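Local coordinates for hypothetical protein Atu0636 (Agrobacterium tumefaciens, PDB 2OZV) that is a predicted O-methyltransferase of the small-domain methyltransferase family, probably moving a methyl group from S-adenosylmethionine onto an oxygen of a substrate not yet identified, at residues H231-T234 with P235-D239. Numbering follows the deposited sequence.
Sequences HAFT and PFVDD
T234 and D238 share the one direct hydrogen bond between 231-234 and 235-239: the backbone N of D238 reaches back to O of T234 at 2.7 Å, with an N-H...O angle of 156°. It is the first i to i+4 bond of helix 235-241, with T234 at the N-cap position and P235 leading the first turn. D239 N to P235 O, 3.1 Å, is the next bond of the same i to i+4 series.

The apolar part lies with F233 and V237. CG1 of V237 comes obliquely to the F233 ring, 3.8 Å from CD1, and the two side chains cross at about a right angle. V237 is buried; its CG1 stands opposite the backbone N (chi1 173°), which leaves CG2 to lie 3.5 Å from OG1 of T234. The F233 ring also stacks with H226.

D238 meets the same ring at its edge. Its OD1 sits near the ring plane, 3.8 Å from CD2, with carboxylate and ring planes only 22° apart. A water ties this carboxylate to the loop, donating to OD1 and accepting from N of F233 at 3.0 Å.

OG1 of T234 does not cap the helix directly. It bonds to O of I224, back at the end of strand 218-224, and accepts from a second water, at a short 2.5 Å, that takes a weak bond from N of V237.

The chemistry is thus that of a helix start whose N-cap hydroxyl is turned to the preceding strand, with a water between that hydroxyl and the N-H of V237, held only weakly on the V237 side.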
loop_
_atom_site.group_PDB
_atom_site.type_symbol
_atom_site.label_atom_id
_atom_site.label_comp_id
_atom_site.label_asym_id
_atom_site.label_seq_id
_atom_site.Cartn_x
_atom_site.Cartn_y
_atom_site.Cartn_z
ATOM N N HIS B 231 26.298 0.890 5.937
ATOM C CA HIS B 231 26.121 0.686 4.501
ATOM C C HIS B 231 25.859 -0.778 4.178
ATOM O O HIS B 231 25.414 -1.090 3.086
ATOM C CB HIS B 231 27.346 1.190 3.712
ATOM C CG HIS B 231 27.290 2.653 3.379
ATOM N ND1 HIS B 231 28.242 3.555 3.807
ATOM C CD2 HIS B 231 26.381 3.373 2.676
ATOM C CE1 HIS B 231 27.930 4.765 3.375
ATOM N NE2 HIS B 231 26.803 4.682 2.686
ATOM N N ALA B 232 26.138 -1.672 5.129
ATOM C CA ALA B 232 25.872 -3.110 4.964
ATOM C C ALA B 232 24.378 -3.363 4.846
ATOM O O ALA B 232 23.589 -2.622 5.407
ATOM C CB ALA B 232 26.398 -3.867 6.151
ATOM N N PHE B 233 23.997 -4.430 4.153
ATOM C CA PHE B 233 22.599 -4.849 4.155
ATOM C C PHE B 233 22.259 -5.583 5.445
ATOM O O PHE B 233 23.150 -6.163 6.088
ATOM C CB PHE B 233 22.292 -5.729 2.947
ATOM C CG PHE B 233 22.379 -5.007 1.645
ATOM C CD1 PHE B 233 21.405 -4.078 1.282
ATOM C CD2 PHE B 233 23.433 -5.260 0.771
ATOM C CE1 PHE B 233 21.466 -3.408 0.060
ATOM C CE2 PHE B 233 23.514 -4.596 -0.452
ATOM C CZ PHE B 233 22.527 -3.666 -0.809
ATOM N N THR B 234 20.991 -5.499 5.845
ATOM C CA THR B 234 20.412 -6.342 6.888
ATOM C C THR B 234 20.531 -7.817 6.474
ATOM O O THR B 234 20.597 -8.117 5.282
ATOM C CB THR B 234 18.939 -5.954 7.207
ATOM O OG1 THR B 234 18.140 -6.035 6.018
ATOM C CG2 THR B 234 18.870 -4.543 7.730
ATOM N N PRO B 235 20.616 -8.739 7.453
ATOM C CA PRO B 235 20.955 -10.142 7.122
ATOM C C PRO B 235 20.021 -10.838 6.105
ATOM O O PRO B 235 20.520 -11.480 5.179
ATOM C CB PRO B 235 20.959 -10.830 8.491
ATOM C CG PRO B 235 21.268 -9.700 9.469
ATOM C CD PRO B 235 20.463 -8.551 8.909
ATOM N N PHE B 236 18.698 -10.693 6.238
ATOM C CA PHE B 236 17.796 -11.331 5.272
ATOM C C PHE B 236 18.006 -10.755 3.875
ATOM O O PHE B 236 18.117 -11.502 2.907
ATOM C CB PHE B 236 16.314 -11.240 5.673
ATOM C CG PHE B 236 15.383 -11.989 4.735
ATOM C CD1 PHE B 236 15.527 -13.367 4.535
ATOM C CD2 PHE B 236 14.365 -11.322 4.055
ATOM C CE1 PHE B 236 14.669 -14.062 3.672
ATOM C CE2 PHE B 236 13.507 -12.014 3.195
ATOM C CZ PHE B 236 13.653 -13.375 3.008
ATOM N N VAL B 237 18.063 -9.426 3.785
ATOM C CA VAL B 237 18.257 -8.746 2.503
ATOM C C VAL B 237 19.626 -9.071 1.907
ATOM O O VAL B 237 19.770 -9.234 0.683
ATOM C CB VAL B 237 18.046 -7.223 2.642
ATOM C CG1 VAL B 237 18.401 -6.481 1.351
ATOM C CG2 VAL B 237 16.593 -6.943 3.055
ATOM N N ASP B 238 20.625 -9.198 2.764
ATOM C CA ASP B 238 21.936 -9.581 2.272
ATOM C C ASP B 238 21.921 -10.966 1.613
ATOM O O ASP B 238 22.523 -11.138 0.551
ATOM C CB ASP B 238 22.999 -9.499 3.363
ATOM C CG ASP B 238 24.398 -9.527 2.794
ATOM O OD1 ASP B 238 24.724 -8.675 1.925
ATOM O OD2 ASP B 238 25.154 -10.428 3.189
ATOM N N ASP B 239 21.241 -11.934 2.237
ATOM C CA ASP B 239 20.997 -13.251 1.626
ATOM C C ASP B 239 20.273 -13.159 0.272
ATOM O O ASP B 239 20.636 -13.870 -0.677
ATOM C CB ASP B 239 20.201 -14.156 2.569
ATOM C CG ASP B 239 21.033 -14.697 3.707
ATOM O OD1 ASP B 239 22.272 -14.760 3.560
ATOM O OD2 ASP B 239 20.442 -15.060 4.751
HETATM O O HOH W 1 26.101 -6.087 2.859
HETATM O O HOH W 2 16.444 -7.886 6.215
#